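Local atomic coordinates of thiamine-monophosphate kinase (Stenotrophomonas maltophilia, PDB entry 6XEP), a protein that probably phosphorylates thiamine monophosphate with ATP to give thiamine diphosphate, the active form of vitamin B1. Residues T52-N57 / L76-S81. Numbering follows the deposited sequence.
Sequences TADTLN and LAVNLS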
loop_
_atom_site.group_PDB
_atom_site.type_symbol
_atom_site.label_atom_id
_atom_site.label_comp_id
_atom_site.label_asym_id
_atom_site.label_seq_id
_atom_site.Cartn_x
_atom_site.Cartn_y
_atom_site.Cartn_z
ATOM N N THR A 52 -6.836 -1.826 4.613
ATOM C CA THR A 52 -5.824 -2.444 5.455
ATOM C C THR A 52 -4.508 -2.475 4.702
ATOM O O THR A 52 -4.491 -2.509 3.475
ATOM C CB THR A 52 -6.192 -3.881 5.856
ATOM O OG1 THR A 52 -6.173 -4.724 4.701
ATOM C CG2 THR A 52 -7.562 -3.933 6.479
ATOM N N ALA A 53 -3.403 -2.478 5.444
ATOM C CA ALA A 53 -2.106 -2.530 4.789
ATOM C C ALA A 53 -1.151 -3.268 5.705
ATOM O O ALA A 53 -1.155 -3.042 6.913
ATOM C CB ALA A 53 -1.544 -1.139 4.483
ATOM N N ASP A 54 -0.339 -4.139 5.118
ATOM C CA ASP A 54 0.622 -4.948 5.857
ATOM C C ASP A 54 1.849 -5.118 4.983
ATOM O O ASP A 54 1.729 -5.235 3.761
ATOM C CB ASP A 54 0.050 -6.325 6.212
ATOM C CG ASP A 54 -1.142 -6.247 7.155
ATOM O OD1 ASP A 54 -2.290 -6.277 6.654
ATOM O OD2 ASP A 54 -0.936 -6.146 8.395
ATOM N N THR A 55 3.026 -5.120 5.597
ATOM C CA THR A 55 4.253 -5.411 4.872
ATOM C C THR A 55 4.848 -6.683 5.448
ATOM O O THR A 55 4.908 -6.832 6.668
ATOM C CB THR A 55 5.258 -4.261 4.973
ATOM O OG1 THR A 55 4.736 -3.115 4.290
ATOM C CG2 THR A 55 6.589 -4.668 4.347
ATOM N N LEU A 56 5.253 -7.601 4.580
ATOM C CA LEU A 56 6.002 -8.782 4.994
ATOM C C LEU A 56 7.418 -8.638 4.468
ATOM O O LEU A 56 7.620 -8.440 3.263
ATOM C CB LEU A 56 5.364 -10.078 4.491
ATOM C CG LEU A 56 4.208 -10.634 5.347
ATOM C CD1 LEU A 56 3.020 -9.698 5.413
ATOM C CD2 LEU A 56 3.780 -11.994 4.833
ATOM N N ASN A 57 8.390 -8.731 5.369
ATOM C CA ASN A 57 9.801 -8.590 5.046
ATOM C C ASN A 57 10.520 -9.919 5.210
ATOM O O ASN A 57 10.309 -10.627 6.202
ATOM C CB ASN A 57 10.448 -7.547 5.950
ATOM C CG ASN A 57 9.909 -6.177 5.676
ATOM O OD1 ASN A 57 9.745 -5.819 4.517
ATOM N ND2 ASN A 57 9.578 -5.423 6.725
ATOM N N LEU A 76 -1.046 -11.867 0.945
ATOM C CA LEU A 76 -2.451 -11.494 0.812
ATOM C C LEU A 76 -3.285 -11.994 1.993
ATOM O O LEU A 76 -4.207 -11.302 2.437
ATOM C CB LEU A 76 -3.013 -12.036 -0.499
ATOM C CG LEU A 76 -4.496 -11.803 -0.780
ATOM C CD1 LEU A 76 -4.828 -10.296 -0.821
ATOM C CD2 LEU A 76 -4.861 -12.475 -2.106
ATOM N N ALA A 77 -2.995 -13.194 2.500
ATOM C CA ALA A 77 -3.801 -13.762 3.577
ATOM C C ALA A 77 -3.824 -12.861 4.811
ATOM O O ALA A 77 -4.851 -12.765 5.492
ATOM C CB ALA A 77 -3.274 -15.148 3.951
ATOM N N VAL A 78 -2.699 -12.221 5.135
ATOM C CA VAL A 78 -2.667 -11.322 6.289
ATOM C C VAL A 78 -3.711 -10.219 6.134
ATOM O O VAL A 78 -4.462 -9.907 7.062
ATOM C CB VAL A 78 -1.254 -10.741 6.477
ATOM C CG1 VAL A 78 -1.267 -9.756 7.629
ATOM C CG2 VAL A 78 -0.281 -11.867 6.752
ATOM N N ASN A 79 -3.776 -9.619 4.947
ATOM C CA ASN A 79 -4.711 -8.521 4.718
ATOM C C ASN A 79 -6.151 -9.000 4.703
ATOM O O ASN A 79 -7.053 -8.312 5.204
ATOM C CB ASN A 79 -4.372 -7.841 3.398
ATOM C CG ASN A 79 -3.140 -7.007 3.499
ATOM O OD1 ASN A 79 -2.023 -7.504 3.348
ATOM N ND2 ASN A 79 -3.320 -5.727 3.793
ATOM N N LEU A 80 -6.398 -10.152 4.080
ATOM C CA LEU A 80 -7.749 -10.679 4.051
ATOM C C LEU A 80 -8.224 -11.036 5.450
ATOM O O LEU A 80 -9.409 -10.895 5.756
ATOM C CB LEU A 80 -7.814 -11.895 3.136
ATOM C CG LEU A 80 -7.667 -11.607 1.647
ATOM C CD1 LEU A 80 -7.714 -12.911 0.838
ATOM C CD2 LEU A 80 -8.761 -10.624 1.178
ATOM N N SER A 81 -7.316 -11.520 6.298
ATOM C CA SER A 81 -7.693 -11.823 7.672
ATOM C C SER A 81 -8.078 -10.546 8.422
ATOM O O SER A 81 -9.015 -10.552 9.233
ATOM C CB SER A 81 -6.548 -12.545 8.371
ATOM O OG SER A 81 -6.917 -12.830 9.705
#
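T52 and N79 meet where strand 52-57 runs over helix 76-81, nearly antiparallel at 150°, with the two axes 8.1 Å apart at their closest. T52, D54 and L56 point at the helix. T52 meets N79, D54 meets both N79 and V78, and L56 meets V78. ND2 of N79 comes within reach of both OG1 of T52 and OD1 of D54. T52 is modelled in two conformers. In one of them ND2 of N79 donates to OG1 of T52 at 3.2 Å, a nearly straight bond (165°) with the acceptor close to the amide plane. That conformer has OG1 between the backbone N and carbonyl carbon of T52 (chi1 67°), which turns the hydroxyl to the helix. ND2 of N79 also makes a weak hydrogen bond to the backbone O of V139 on the neighbouring strand. The amide thus links the helix to strand 48-57 and, more weakly, to strand 136-145. OD1 of D54 lies 3.1 Å from ND2 of N79, but the angle is too poor for a hydrogen bond. The carboxylate and amide planes stand 73° apart. A methyl of V78 lies over the face of the D54 carboxylate, with CG1 of V78 3.5 Å from CG of D54. The second methyl of V78, CG2, turns to L56 and meets its CD1 at 4.2 Å. OD1 of D54 is also close to OD2 of D82, a pairing of like charges that a bound cation would probably relieve. T52, D54 and D82 are predicted magnesium ligands. The contact packs helix 68-85 on the sheet of the PurM-like N-terminal domain and brings together acidic residues of the probable magnesium site of a ThiL kinase.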